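Local coordinates for protein methyltransferase (Pyrococcus horikoshii, PDB 1IXK) that probably transfers a methyl group from S-adenosyl-L-methionine to a cytidine of RNA, probably tRNA, at residues A[24-29]-A[281-286]; A[227-232]-A[255-260]. One frame throughout, in Å; residues are numbered along the deposited sequence.

Contact 1 (A[24-29]-A[281-286]); sequences YFQLWG and NPFGIE
L27, on the last turn of helix 18-28, sets its CD2 methyl over one face of the F283 ring, which belongs to the loop between strands 276-277 and 295-297. This helix-to-loop packing joins the N-terminal RsmF-like region to the Rossmann-type methyltransferase part. The L27 methyl CD2 makes a CH-pi contact, 3.9 Å from the centroid of the F283 ring and 14° from its normal. CG of L27 comes to 3.6 Å from CE1 of F283, and CD1 of L27 sits by CZ of the same ring. On its other flank CD2 of L27 reaches CB of P282 at 3.7 Å, so one methyl fills the angle between proline and phenylalanine. Cutting L27 back to an alanine would probably leave the F283 face without its CH-pi partner and open a gap beside P282. One residue earlier, Q26 crosses the phenylalanine at about a right angle; its OE1 lies obliquely 3.8 Å from CD1 of F283, with amide and ring planes 58° apart. A single water spans the backbones: it donates to O of Q26 at 2.7 Å and accepts from N of F283 at 2.9 Å. F283 is presented from a left-handed backbone conformation (phi 63°), in a turn tied by backbone bonds from G284 N to N281 O and from I285 N to P282 O. The same helix 18-28 is tied to the methyltransferase part by hydrogen bonds between Y24 OH and OE2 of E250 and between W28 NE1 and Y298 OH.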
loop_
_atom_site.group_PDB
_atom_site.type_symbol
_atom_site.label_atom_id
_atom_site.label_comp_id
_atom_site.label_asym_id
_atom_site.label_seq_id
_atom_site.Cartn_x
_atom_site.Cartn_y
_atom_site.Cartn_z
ATOM N N TYR A 24 -4.050 18.827 10.949
ATOM C CA TYR A 24 -4.175 17.567 11.669
ATOM C C TYR A 24 -5.105 17.672 12.868
ATOM O O TYR A 24 -5.851 16.740 13.148
ATOM C CB TYR A 24 -2.797 17.040 12.092
ATOM C CG TYR A 24 -1.923 16.675 10.907
ATOM C CD1 TYR A 24 -2.494 16.285 9.692
ATOM C CD2 TYR A 24 -0.534 16.721 10.992
ATOM C CE1 TYR A 24 -1.709 15.955 8.594
ATOM C CE2 TYR A 24 0.265 16.391 9.896
ATOM C CZ TYR A 24 -0.331 16.009 8.700
ATOM O OH TYR A 24 0.447 15.681 7.612
ATOM N N PHE A 25 -5.075 18.799 13.573
ATOM C CA PHE A 25 -5.960 18.967 14.721
ATOM C C PHE A 25 -7.418 19.073 14.252
ATOM O O PHE A 25 -8.327 18.599 14.925
ATOM C CB PHE A 25 -5.570 20.207 15.532
ATOM C CG PHE A 25 -6.442 20.439 16.736
ATOM C CD1 PHE A 25 -7.581 21.239 16.648
ATOM C CD2 PHE A 25 -6.146 19.829 17.951
ATOM C CE1 PHE A 25 -8.414 21.423 17.756
ATOM C CE2 PHE A 25 -6.975 20.008 19.063
ATOM C CZ PHE A 25 -8.109 20.807 18.963
ATOM N N GLN A 26 -7.638 19.686 13.092
ATOM C CA GLN A 26 -8.992 19.812 12.555
ATOM C C GLN A 26 -9.536 18.458 12.104
ATOM O O GLN A 26 -10.748 18.225 12.110
ATOM C CB GLN A 26 -9.009 20.775 11.371
ATOM C CG GLN A 26 -8.562 22.176 11.716
ATOM C CD GLN A 26 -8.641 23.110 10.534
ATOM O OE1 GLN A 26 -8.127 22.809 9.457
ATOM N NE2 GLN A 26 -9.283 24.256 10.726
ATOM N N LEU A 27 -8.635 17.563 11.715
ATOM C CA LEU A 27 -9.033 16.245 11.249
ATOM C C LEU A 27 -9.205 15.229 12.369
ATOM O O LEU A 27 -10.141 14.426 12.344
ATOM C CB LEU A 27 -8.007 15.720 10.236
ATOM C CG LEU A 27 -7.971 16.454 8.891
ATOM C CD1 LEU A 27 -6.759 16.019 8.084
ATOM C CD2 LEU A 27 -9.262 16.170 8.128
ATOM N N TRP A 28 -8.320 15.274 13.361
ATOM C CA TRP A 28 -8.373 14.300 14.448
ATOM C C TRP A 28 -8.423 14.857 15.870
ATOM O O TRP A 28 -8.432 14.087 16.830
ATOM C CB TRP A 28 -7.183 13.341 14.313
ATOM C CG TRP A 28 -7.156 12.622 12.990
ATOM C CD1 TRP A 28 -8.008 11.643 12.575
ATOM C CD2 TRP A 28 -6.269 12.874 11.890
ATOM N NE1 TRP A 28 -7.710 11.266 11.286
ATOM C CE2 TRP A 28 -6.643 12.004 10.844
ATOM C CE3 TRP A 28 -5.188 13.744 11.692
ATOM C CZ2 TRP A 28 -5.985 11.988 9.607
ATOM C CZ3 TRP A 28 -4.534 13.732 10.465
ATOM C CH2 TRP A 28 -4.931 12.853 9.440
ATOM N N GLY A 29 -8.457 16.178 16.014
ATOM C CA GLY A 29 -8.504 16.760 17.345
ATOM C C GLY A 29 -7.283 16.390 18.165
ATOM O O GLY A 29 -6.178 16.308 17.629
ATOM N N ASN A 281 -16.029 13.556 6.384
ATOM C CA ASN A 281 -16.274 14.972 6.652
ATOM C C ASN A 281 -14.953 15.676 6.963
ATOM O O ASN A 281 -14.856 16.431 7.923
ATOM C CB ASN A 281 -17.231 15.150 7.837
ATOM C CG ASN A 281 -17.807 16.558 7.912
ATOM O OD1 ASN A 281 -18.096 17.071 8.994
ATOM N ND2 ASN A 281 -17.990 17.182 6.754
ATOM N N PRO A 282 -13.914 15.436 6.149
ATOM C CA PRO A 282 -12.626 16.088 6.408
ATOM C C PRO A 282 -12.714 17.599 6.233
ATOM O O PRO A 282 -13.136 18.079 5.188
ATOM C CB PRO A 282 -11.702 15.440 5.384
ATOM C CG PRO A 282 -12.630 15.215 4.216
ATOM C CD PRO A 282 -13.866 14.658 4.897
ATOM N N PHE A 283 -12.316 18.338 7.263
ATOM C CA PHE A 283 -12.352 19.798 7.236
ATOM C C PHE A 283 -13.781 20.325 7.084
ATOM O O PHE A 283 -13.987 21.464 6.655
ATOM C CB PHE A 283 -11.495 20.337 6.085
ATOM C CG PHE A 283 -10.069 19.848 6.090
ATOM C CD1 PHE A 283 -9.255 20.022 7.209
ATOM C CD2 PHE A 283 -9.529 19.244 4.959
ATOM C CE1 PHE A 283 -7.923 19.605 7.192
ATOM C CE2 PHE A 283 -8.199 18.827 4.932
ATOM C CZ PHE A 283 -7.395 19.007 6.051
ATOM N N GLY A 284 -14.764 19.501 7.433
ATOM C CA GLY A 284 -16.151 19.917 7.325
ATOM C C GLY A 284 -16.719 19.750 5.927
ATOM O O GLY A 284 -17.836 20.185 5.644
ATOM N N ILE A 285 -15.943 19.128 5.045
ATOM C CA ILE A 285 -16.371 18.893 3.674
ATOM C C ILE A 285 -17.097 17.559 3.625
ATOM O O ILE A 285 -16.475 16.512 3.782
ATOM C CB ILE A 285 -15.162 18.820 2.715
ATOM C CG1 ILE A 285 -14.302 20.079 2.857
ATOM C CG2 ILE A 285 -15.644 18.630 1.286
ATOM C CD1 ILE A 285 -15.056 21.377 2.646
ATOM N N GLU A 286 -18.407 17.596 3.402
ATOM C CA GLU A 286 -19.204 16.374 3.348
ATOM C C GLU A 286 -18.978 15.536 2.094
ATOM O O GLU A 286 -19.275 15.963 0.977
ATOM C CB GLU A 286 -20.699 16.701 3.481
ATOM C CG GLU A 286 -21.231 16.650 4.917
ATOM C CD GLU A 286 -21.235 17.999 5.618
ATOM O OE1 GLU A 286 -22.058 18.867 5.241
ATOM O OE2 GLU A 286 -20.421 18.192 6.548
HETATM O O HOH W 1 -12.293 17.456 10.045
#

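Contact 2 (A[227-232]-A[255-260]); sequences RLLEKG and EFVIQW
L229 and V257 meet methyl to methyl between helices 215-235 and 255-264, CD2 of L229 lying 3.8 Å from CG1 of V257. Both helices cover the same side of the Rossmann-type sheet, and the strand 240-246 that links them in sequence runs beneath: L229 also rests on L242, and V257 on Y244. The two side chains run antiparallel alongside each other, each reaching toward the partner helix. In L229 the branch carbon CG is trans to the backbone N (chi1 -178°), which carries the isobutyl group out across the groove, and the second torsion turns CD2 to the valine. V257 meets it with CG1. At the outer side of the interface W260 swings its indole out from helix 255-264 with chi1 at 171°, and the ring extends toward the turn of helix 215-235 that carries E230. The extended E230 chain meets it at about a right angle: OE1 stands near the ring plane, at the edge, 4.2 Å from CH2 of W260, and carboxylate and indole planes are 77° apart. M226, one turn before E230, touches the indole too, and F265 meets it edge-to-face. The nearest CA atoms across the pair, those of L229 and V257, are 8.6 Å apart, a spacing bridged by the side chains alone. The chemistry is thus apolar beside the sheet, while the acid at the indole rim makes a looser approach that is probably weakly favourable, since an aromatic edge carries partial positive charge.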
loop_
_atom_site.group_PDB
_atom_site.type_symbol
_atom_site.label_atom_id
_atom_site.label_comp_id
_atom_site.label_asym_id
_atom_site.label_seq_id
_atom_site.Cartn_x
_atom_site.Cartn_y
_atom_site.Cartn_z
ATOM N N ARG A 227 -4.339 11.427 -12.231
ATOM C CA ARG A 227 -3.944 10.998 -13.573
ATOM C C ARG A 227 -3.780 9.491 -13.640
ATOM O O ARG A 227 -4.249 8.848 -14.577
ATOM C CB ARG A 227 -2.619 11.644 -13.994
ATOM C CG ARG A 227 -2.681 13.118 -14.304
ATOM C CD ARG A 227 -1.283 13.647 -14.629
ATOM N NE ARG A 227 -1.287 15.088 -14.861
ATOM C CZ ARG A 227 -1.800 15.673 -15.940
ATOM N NH1 ARG A 227 -2.352 14.940 -16.898
ATOM N NH2 ARG A 227 -1.772 16.994 -16.052
ATOM N N LEU A 228 -3.093 8.934 -12.646
ATOM C CA LEU A 228 -2.860 7.496 -12.597
ATOM C C LEU A 228 -4.166 6.719 -12.455
ATOM O O LEU A 228 -4.382 5.724 -13.143
ATOM C CB LEU A 228 -1.922 7.156 -11.432
ATOM C CG LEU A 228 -0.473 7.625 -11.612
ATOM C CD1 LEU A 228 0.280 7.554 -10.295
ATOM C CD2 LEU A 228 0.194 6.775 -12.676
ATOM N N LEU A 229 -5.037 7.182 -11.566
ATOM C CA LEU A 229 -6.310 6.510 -11.344
ATOM C C LEU A 229 -7.169 6.519 -12.607
ATOM O O LEU A 229 -7.821 5.526 -12.929
ATOM C CB LEU A 229 -7.049 7.171 -10.183
ATOM C CG LEU A 229 -8.393 6.556 -9.783
ATOM C CD1 LEU A 229 -8.228 5.068 -9.477
ATOM C CD2 LEU A 229 -8.934 7.301 -8.577
ATOM N N GLU A 230 -7.169 7.637 -13.331
ATOM C CA GLU A 230 -7.945 7.716 -14.562
ATOM C C GLU A 230 -7.390 6.761 -15.621
ATOM O O GLU A 230 -8.154 6.068 -16.292
ATOM C CB GLU A 230 -7.965 9.152 -15.101
ATOM C CG GLU A 230 -8.610 9.281 -16.469
ATOM C CD GLU A 230 -9.068 10.699 -16.774
ATOM O OE1 GLU A 230 -8.395 11.653 -16.335
ATOM O OE2 GLU A 230 -10.098 10.852 -17.466
ATOM N N LYS A 231 -6.067 6.710 -15.775
ATOM C CA LYS A 231 -5.475 5.803 -16.759
ATOM C C LYS A 231 -5.761 4.344 -16.389
ATOM O O LYS A 231 -6.005 3.508 -17.260
ATOM C CB LYS A 231 -3.956 6.010 -16.855
ATOM C CG LYS A 231 -3.524 7.371 -17.402
ATOM C CD LYS A 231 -4.151 7.669 -18.766
ATOM C CE LYS A 231 -3.804 6.599 -19.790
ATOM N NZ LYS A 231 -4.438 6.856 -21.118
ATOM N N GLY A 232 -5.723 4.045 -15.094
ATOM C CA GLY A 232 -5.984 2.689 -14.638
ATOM C C GLY A 232 -7.418 2.258 -14.909
ATOM O O GLY A 232 -7.670 1.170 -15.436
ATOM N N GLU A 255 -9.244 10.542 0.290
ATOM C CA GLU A 255 -10.691 10.709 0.151
ATOM C C GLU A 255 -11.112 11.625 -0.998
ATOM O O GLU A 255 -12.082 11.339 -1.703
ATOM C CB GLU A 255 -11.288 11.236 1.459
ATOM C CG GLU A 255 -11.309 10.211 2.596
ATOM C CD GLU A 255 -10.029 10.166 3.417
ATOM O OE1 GLU A 255 -9.052 10.862 3.070
ATOM O OE2 GLU A 255 -10.007 9.423 4.421
ATOM N N PHE A 256 -10.400 12.732 -1.175
ATOM C CA PHE A 256 -10.719 13.683 -2.248
ATOM C C PHE A 256 -10.568 13.048 -3.630
ATOM O O PHE A 256 -11.361 13.309 -4.539
ATOM C CB PHE A 256 -9.803 14.906 -2.172
ATOM C CG PHE A 256 -10.172 15.892 -1.097
ATOM C CD1 PHE A 256 -11.039 15.544 -0.067
ATOM C CD2 PHE A 256 -9.616 17.168 -1.099
ATOM C CE1 PHE A 256 -11.350 16.453 0.948
ATOM C CE2 PHE A 256 -9.918 18.082 -0.089
ATOM C CZ PHE A 256 -10.786 17.720 0.937
ATOM N N VAL A 257 -9.535 12.231 -3.793
ATOM C CA VAL A 257 -9.296 11.575 -5.070
ATOM C C VAL A 257 -10.373 10.528 -5.313
ATOM O O VAL A 257 -10.879 10.394 -6.431
ATOM C CB VAL A 257 -7.913 10.894 -5.099
ATOM C CG1 VAL A 257 -7.728 10.136 -6.409
ATOM C CG2 VAL A 257 -6.822 11.937 -4.931
ATOM N N ILE A 258 -10.722 9.788 -4.263
ATOM C CA ILE A 258 -11.754 8.760 -4.379
ATOM C C ILE A 258 -13.124 9.394 -4.664
ATOM O O ILE A 258 -13.881 8.885 -5.489
ATOM C CB ILE A 258 -11.821 7.889 -3.100
ATOM C CG1 ILE A 258 -10.472 7.195 -2.888
ATOM C CG2 ILE A 258 -12.908 6.823 -3.231
ATOM C CD1 ILE A 258 -9.988 6.446 -4.106
ATOM N N GLN A 259 -13.441 10.496 -3.988
ATOM C CA GLN A 259 -14.717 11.164 -4.236
ATOM C C GLN A 259 -14.754 11.631 -5.692
ATOM O O GLN A 259 -15.776 11.515 -6.376
ATOM C CB GLN A 259 -14.899 12.375 -3.321
ATOM C CG GLN A 259 -16.240 13.074 -3.541
ATOM C CD GLN A 259 -17.417 12.207 -3.127
ATOM O OE1 GLN A 259 -17.597 11.917 -1.952
ATOM N NE2 GLN A 259 -18.215 11.785 -4.095
ATOM N N TRP A 260 -13.632 12.167 -6.159
ATOM C CA TRP A 260 -13.546 12.632 -7.534
ATOM C C TRP A 260 -13.808 11.468 -8.485
ATOM O O TRP A 260 -14.540 11.609 -9.461
ATOM C CB TRP A 260 -12.166 13.230 -7.817
ATOM C CG TRP A 260 -11.955 13.514 -9.270
ATOM C CD1 TRP A 260 -12.583 14.471 -10.022
ATOM C CD2 TRP A 260 -11.086 12.811 -10.159
ATOM N NE1 TRP A 260 -12.156 14.405 -11.329
ATOM C CE2 TRP A 260 -11.237 13.394 -11.441
ATOM C CE3 TRP A 260 -10.193 11.742 -10.002
ATOM C CZ2 TRP A 260 -10.527 12.944 -12.556
ATOM C CZ3 TRP A 260 -9.486 11.294 -11.113
ATOM C CH2 TRP A 260 -9.659 11.896 -12.374
#

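Contacts 1 and 2 have centres 21 Å apart, and the second is nested within the chain loop closed by the first: 24-29, then 227-232 and 255-260, then 281-286. Contact 2 is internal to the methyltransferase domain, pairing two helices that precede and follow strand 240-246 in sequence and pack on the same side of the sheet. Contact 1 lies nearer the periphery and brings helix 18-28 of the N-terminal region onto a loop of that domain. They meet directly, P282 CG being 3.7 Å from F256 CE1, so helix 255-264, besides packing on helix 215-235, touches the loop that receives the N-terminal helix. Packing therefore runs continuously from the N-terminal region to the layer of helices over the sheet.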